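Local atomic coordinates of thioredoxin-like protein (Klebsiella pneumoniae subsp. pneumoniae MGH 78578, PDB entry 3TY1), a protein that is uncharacterised but probably binds carbohydrate, having the beta-supersandwich fold of the galactose mutarotase (aldose 1-epimerase) group. Residues L72-F77 with N188-H193; S233-Y238 with Y321-T326. One frame throughout, in Å; residues are numbered along the deposited sequence. Where two conformers were deposited one is given.

How the contacts relate
Contacts 1 and 2 follow one another along the chain, the first complete before the second begins, and lie on opposite sides of the chain's centre. Their centres are about 29 Å apart and their nearest atoms about 17 Å, so neither touches the other. Contact 1 (72-77 with 188-193) joins two antiparallel sheets, through strand 70-76 of one and strand 189-198 of the other. Contact 2 (233-238 with 321-326) lies where strand 231-234, of a third, mixed sheet, runs out into a loop and meets the turn before helix 325-330. Contact 1 thus links facing sheets, while contact 2 packs two buried loops beside the mixed sheet, so the two tie together different parts of the supersandwich.

Contact 1. Residues L72-F77 with N188-H193; sequences LRIEGF and NSFSLH. With SO4 (sulfate ion), chain H.
The rings of F190 and F77 each take a partner from the other segment obliquely. At F190 that partner is I74, whose CD1 lies 3.6 Å from F190 CE1, with I74 CG1 close behind at 3.7 Å from the same CE1. The two side chains reach toward each other from facing sheets, and with CG of F190 set between the backbone N and the carbonyl carbon (chi1 65°), its ring turns CE1 and CZ to the isoleucine. Y349 lies against F190 with its ring nearly parallel. At F77, N188 offers carbon rather than its amide: F77 CE2 stands 3.7 Å from N188 CB, and the ring and amide planes are 75° apart. The amide itself turns from F77, its ND2 hydrogen-bonded to L351 O, while H353 stacks on F77. Strands 70-76 and 189-198 belong to different antiparallel sheets, and I74 and F190 meet between these layers as in a beta-sandwich; the CA atoms of this pair are 9.7 Å apart. Farther along 188-193 a sulfate, probably from the crystallisation liquor, sits at the edge of the H193 ring. H193 NE2 donates in the ring plane to sulfate O4, although the modelled length of 2.5 Å is unusually short and therefore doubtful, while D346 holds ND1 of the same imidazole.

Contact 2. Residues S233-Y238 with Y321-T326; sequences SPFNDY and YAYPVT
P234 ends strand 231-234 and only grazes the other segment; F235, next in sequence, carries the contact by laying its ring in an offset stack on Y323, in the turn leading into helix 325-330. This is loop-to-loop packing in the supersandwich fold, beside the mixed sheet whose strand 259-265 supplies V260 and N262 against F235. With its CG anti to the backbone N (chi1 -172°), the phenyl ring of F235 reaches over to the tyrosine. The ring centroids are 4.0 Å apart and the planes incline by 13°, the side chains running antiparallel alongside one another. F235 CE1 stands over the centre of the tyrosine ring, whereas Y323 CE1 lies over the phenyl face nearer its rim. Packing is tight along the overlap, F235 CZ coming within 3.3 Å of Y323 CD1. At the edge of the phenyl ring, close to its plane, runs the backbone of A322 and Y323; the methyl of A322 adds an apolar touch, its CB 4.0 Å from F235 CE1. H124 meets the same phenylalanine with its ring steeply inclined, and its backbone hydrogen-bonds to that of A322, linking both partners. The stack probably hinders turning of the tyrosine ring, while a hydrogen bond anchors its hydroxyl end. In that bond Y323 OH donates to the backbone O of F235 at 2.7 Å, meeting the C=O at 122° and somewhat tilted from the carbonyl plane.

Contact 1. Residues L72-F77 with N188-H193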
loop_
_atom_site.group_PDB
_atom_site.type_symbol
_atom_site.label_atom_id
_atom_site.label_comp_id
_atom_site.label_asym_id
_atom_site.label_seq_id
_atom_site.Cartn_x
_atom_site.Cartn_y
_atom_site.Cartn_z
ATOM N N LEU A 72 20.498 3.881 8.327
ATOM C CA LEU A 72 19.839 3.349 9.524
ATOM C C LEU A 72 20.672 3.524 10.794
ATOM O O LEU A 72 20.172 3.941 11.842
ATOM C CB LEU A 72 19.553 1.864 9.337
ATOM C CG LEU A 72 18.604 1.428 8.197
ATOM C CD1 LEU A 72 18.120 -0.020 8.403
ATOM C CD2 LEU A 72 17.437 2.288 8.007
ATOM N N ARG A 73 21.958 3.243 10.664
ATOM C CA ARG A 73 22.853 3.232 11.811
ATOM C C ARG A 73 24.308 3.249 11.366
ATOM O O ARG A 73 24.680 2.714 10.313
ATOM C CB ARG A 73 22.570 2.011 12.706
ATOM C CG ARG A 73 23.397 1.914 13.972
ATOM C CD ARG A 73 23.011 0.608 14.753
ATOM N NE ARG A 73 21.734 0.758 15.444
ATOM C CZ ARG A 73 21.065 -0.229 16.049
ATOM N NH1 ARG A 73 21.518 -1.479 16.038
ATOM N NH2 ARG A 73 19.931 0.048 16.664
ATOM N N ILE A 74 25.115 3.958 12.163
ATOM C CA ILE A 74 26.566 4.060 11.967
ATOM C C ILE A 74 27.183 3.674 13.304
ATOM O O ILE A 74 26.822 4.270 14.299
ATOM C CB ILE A 74 27.008 5.458 11.622
ATOM C CG1 ILE A 74 26.162 6.116 10.501
ATOM C CG2 ILE A 74 28.522 5.459 11.292
ATOM C CD1 ILE A 74 26.348 5.473 9.162
ATOM N N GLU A 75 28.053 2.653 13.343
ATOM C CA GLU A 75 28.638 2.150 14.582
ATOM C C GLU A 75 30.142 2.005 14.419
ATOM O O GLU A 75 30.615 1.471 13.416
ATOM C CB GLU A 75 28.106 0.744 14.992
ATOM C CG GLU A 75 26.577 0.553 15.032
ATOM C CD GLU A 75 26.073 -0.941 14.854
ATOM O OE1 GLU A 75 26.060 -1.531 13.706
ATOM O OE2 GLU A 75 25.617 -1.505 15.879
ATOM N N GLY A 76 30.885 2.411 15.444
ATOM C CA GLY A 76 32.320 2.224 15.462
ATOM C C GLY A 76 32.982 3.031 16.554
ATOM O O GLY A 76 32.356 3.907 17.174
ATOM N N PHE A 77 34.241 2.715 16.798
ATOM C CA PHE A 77 35.068 3.433 17.754
ATOM C C PHE A 77 34.434 3.579 19.149
ATOM O O PHE A 77 34.623 4.602 19.803
ATOM C CB PHE A 77 35.439 4.796 17.158
ATOM C CG PHE A 77 36.130 4.696 15.814
ATOM C CD1 PHE A 77 37.508 4.472 15.743
ATOM C CD2 PHE A 77 35.399 4.785 14.617
ATOM C CE1 PHE A 77 38.164 4.394 14.504
ATOM C CE2 PHE A 77 36.041 4.679 13.368
ATOM C CZ PHE A 77 37.438 4.484 13.318
ATOM N N ASN A 188 36.960 7.346 10.363
ATOM C CA ASN A 188 35.868 7.680 11.278
ATOM C C ASN A 188 34.850 8.635 10.615
ATOM O O ASN A 188 33.995 9.171 11.306
ATOM C CB ASN A 188 36.396 8.306 12.608
ATOM C CG ASN A 188 37.049 9.650 12.408
ATOM O OD1 ASN A 188 37.542 9.935 11.306
ATOM N ND2 ASN A 188 37.090 10.494 13.474
ATOM N N SER A 189 34.970 8.894 9.310
ATOM C CA SER A 189 34.012 9.725 8.626
ATOM C C SER A 189 33.489 9.073 7.365
ATOM O O SER A 189 34.112 8.166 6.810
ATOM C CB SER A 189 34.615 11.084 8.258
ATOM O OG SER A 189 35.578 10.917 7.246
ATOM N N PHE A 190 32.328 9.541 6.918
ATOM C CA PHE A 190 31.785 9.149 5.616
ATOM C C PHE A 190 31.204 10.417 5.006
ATOM O O PHE A 190 31.002 11.385 5.715
ATOM C CB PHE A 190 30.734 8.041 5.695
ATOM C CG PHE A 190 29.482 8.407 6.414
ATOM C CD1 PHE A 190 29.333 8.121 7.788
ATOM C CD2 PHE A 190 28.426 8.991 5.730
ATOM C CE1 PHE A 190 28.170 8.452 8.445
ATOM C CE2 PHE A 190 27.265 9.324 6.387
ATOM C CZ PHE A 190 27.122 9.027 7.726
ATOM N N SER A 191 30.976 10.415 3.697
ATOM C CA SER A 191 30.418 11.602 3.064
ATOM C C SER A 191 29.268 11.205 2.160
ATOM O O SER A 191 29.194 10.064 1.700
ATOM C CB SER A 191 31.499 12.361 2.288
ATOM O OG SER A 191 32.011 11.545 1.255
ATOM N N LEU A 192 28.356 12.153 1.958
ATOM C CA LEU A 192 27.273 12.042 1.003
ATOM C C LEU A 192 27.551 13.051 -0.103
ATOM O O LEU A 192 27.944 14.178 0.182
ATOM C CB LEU A 192 25.933 12.405 1.659
ATOM C CG LEU A 192 25.530 11.564 2.864
ATOM C CD1 LEU A 192 24.116 12.009 3.352
ATOM C CD2 LEU A 192 25.548 10.083 2.471
ATOM N N HIS A 193 27.288 12.645 -1.336
ATOM C CA HIS A 193 27.387 13.461 -2.528
ATOM C C HIS A 193 26.200 13.130 -3.382
ATOM O O HIS A 193 26.302 12.384 -4.341
ATOM C CB HIS A 193 28.702 13.195 -3.244
ATOM C CG HIS A 193 29.882 13.596 -2.429
ATOM N ND1 HIS A 193 30.248 14.916 -2.258
ATOM C CD2 HIS A 193 30.726 12.868 -1.663
ATOM C CE1 HIS A 193 31.298 14.973 -1.459
ATOM N NE2 HIS A 193 31.620 13.744 -1.099
HETATM S S SO4 H . 34.984 13.208 -0.207
HETATM O O1 SO4 H . 35.871 12.955 0.934
HETATM O O2 SO4 H . 35.605 14.082 -1.197
HETATM O O3 SO4 H . 34.681 11.934 -0.851
HETATM O O4 SO4 H . 33.761 13.869 0.263
#

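Contact 2. Residues S233-Y238 with Y321-T326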
loop_
_atom_site.group_PDB
_atom_site.type_symbol
_atom_site.label_atom_id
_atom_site.label_comp_id
_atom_site.label_asym_id
_atom_site.label_seq_id
_atom_site.Cartn_x
_atom_site.Cartn_y
_atom_site.Cartn_z
ATOM N N SER A 233 16.015 31.013 16.682
ATOM C CA SER A 233 14.674 31.295 17.175
ATOM C C SER A 233 13.873 30.031 17.404
ATOM O O SER A 233 14.105 28.995 16.749
ATOM C CB SER A 233 13.926 32.214 16.211
ATOM O OG SER A 233 13.900 31.676 14.914
ATOM N N PRO A 234 12.951 30.071 18.371
ATOM C CA PRO A 234 12.185 28.858 18.606
ATOM C C PRO A 234 11.190 28.618 17.486
ATOM O O PRO A 234 10.676 29.577 16.917
ATOM C CB PRO A 234 11.462 29.159 19.921
ATOM C CG PRO A 234 11.292 30.583 19.933
ATOM C CD PRO A 234 12.489 31.165 19.233
ATOM N N PHE A 235 10.924 27.335 17.192
ATOM C CA PHE A 235 9.977 26.925 16.141
ATOM C C PHE A 235 8.528 27.344 16.452
ATOM O O PHE A 235 7.776 27.710 15.540
ATOM C CB PHE A 235 10.068 25.394 15.953
ATOM C CG PHE A 235 9.304 24.876 14.785
ATOM C CD1 PHE A 235 9.908 24.777 13.525
ATOM C CD2 PHE A 235 7.977 24.450 14.936
ATOM C CE1 PHE A 235 9.200 24.251 12.426
ATOM C CE2 PHE A 235 7.268 23.934 13.861
ATOM C CZ PHE A 235 7.871 23.842 12.600
ATOM N N ASN A 236 8.165 27.278 17.735
ATOM C CA ASN A 236 6.830 27.643 18.246
ATOM C C ASN A 236 6.949 28.187 19.680
ATOM O O ASN A 236 8.057 28.300 20.224
ATOM C CB ASN A 236 5.895 26.423 18.164
ATOM C CG ASN A 236 6.419 25.190 18.945
ATOM O OD1 ASN A 236 7.339 25.287 19.754
ATOM N ND2 ASN A 236 5.812 24.036 18.701
ATOM N N ASP A 237 5.814 28.525 20.291
ATOM C CA ASP A 237 5.784 29.086 21.636
ATOM C C ASP A 237 6.349 28.151 22.695
ATOM O O ASP A 237 7.035 28.593 23.627
ATOM C CB ASP A 237 4.339 29.493 22.009
ATOM C CG ASP A 237 3.859 30.753 21.256
ATOM O OD1 ASP A 237 4.687 31.579 20.794
ATOM O OD2 ASP A 237 2.628 30.916 21.129
ATOM N N TYR A 238 6.118 26.858 22.512
ATOM C CA TYR A 238 6.581 25.875 23.456
ATOM C C TYR A 238 8.091 25.863 23.527
ATOM O O TYR A 238 8.626 25.686 24.608
ATOM C CB TYR A 238 6.048 24.494 23.104
ATOM C CG TYR A 238 6.480 23.423 24.065
ATOM C CD1 TYR A 238 5.929 23.349 25.347
ATOM C CD2 TYR A 238 7.419 22.451 23.691
ATOM C CE1 TYR A 238 6.324 22.352 26.253
ATOM C CE2 TYR A 238 7.817 21.459 24.592
ATOM C CZ TYR A 238 7.252 21.409 25.872
ATOM O OH TYR A 238 7.639 20.426 26.750
ATOM N N TYR A 321 13.004 24.991 6.576
ATOM C CA TYR A 321 12.679 24.639 7.942
ATOM C C TYR A 321 11.520 23.649 7.851
ATOM O O TYR A 321 10.987 23.385 6.772
ATOM C CB TYR A 321 12.316 25.875 8.790
ATOM C CG TYR A 321 13.478 26.818 8.969
ATOM C CD1 TYR A 321 14.659 26.404 9.617
ATOM C CD2 TYR A 321 13.420 28.125 8.505
ATOM C CE1 TYR A 321 15.739 27.316 9.799
ATOM C CE2 TYR A 321 14.483 29.006 8.665
ATOM C CZ TYR A 321 15.642 28.604 9.307
ATOM O OH TYR A 321 16.701 29.500 9.454
ATOM N N ALA A 322 11.144 23.092 8.999
ATOM C CA ALA A 322 10.169 22.018 9.048
ATOM C C ALA A 322 8.701 22.442 9.034
ATOM O O ALA A 322 7.801 21.588 9.205
ATOM C CB ALA A 322 10.474 21.098 10.284
ATOM N N TYR A 323 8.438 23.736 8.854
ATOM C CA TYR A 323 7.068 24.199 8.651
ATOM C C TYR A 323 6.492 23.569 7.388
ATOM O O TYR A 323 7.245 23.100 6.559
ATOM C CB TYR A 323 6.980 25.719 8.528
ATOM C CG TYR A 323 7.448 26.472 9.742
ATOM C CD1 TYR A 323 6.706 26.467 10.907
ATOM C CD2 TYR A 323 8.652 27.193 9.725
ATOM C CE1 TYR A 323 7.137 27.166 12.034
ATOM C CE2 TYR A 323 9.094 27.892 10.846
ATOM C CZ TYR A 323 8.330 27.863 11.996
ATOM O OH TYR A 323 8.738 28.526 13.119
ATOM N N PRO A 324 5.146 23.528 7.253
ATOM C CA PRO A 324 4.532 22.967 6.057
ATOM C C PRO A 324 4.873 23.739 4.788
ATOM O O PRO A 324 5.293 24.890 4.854
ATOM C CB PRO A 324 3.027 23.037 6.347
ATOM C CG PRO A 324 2.907 23.167 7.798
ATOM C CD PRO A 324 4.133 23.906 8.252
ATOM N N VAL A 325 4.690 23.088 3.656
ATOM C CA VAL A 325 5.046 23.639 2.353
ATOM C C VAL A 325 4.353 24.980 2.054
ATOM O O VAL A 325 4.925 25.816 1.341
ATOM C CB VAL A 325 4.800 22.596 1.235
ATOM C CG1 VAL A 325 3.283 22.318 1.077
ATOM C CG2 VAL A 325 5.449 23.041 -0.067
ATOM N N THR A 326 3.165 25.196 2.629
ATOM C CA THR A 326 2.458 26.475 2.545
ATOM C C THR A 326 3.279 27.621 3.155
ATOM O O THR A 326 3.410 28.664 2.558
ATOM C CB THR A 326 1.054 26.402 3.239
ATOM O OG1 THR A 326 1.193 25.768 4.518
ATOM C CG2 THR A 326 0.075 25.613 2.395
#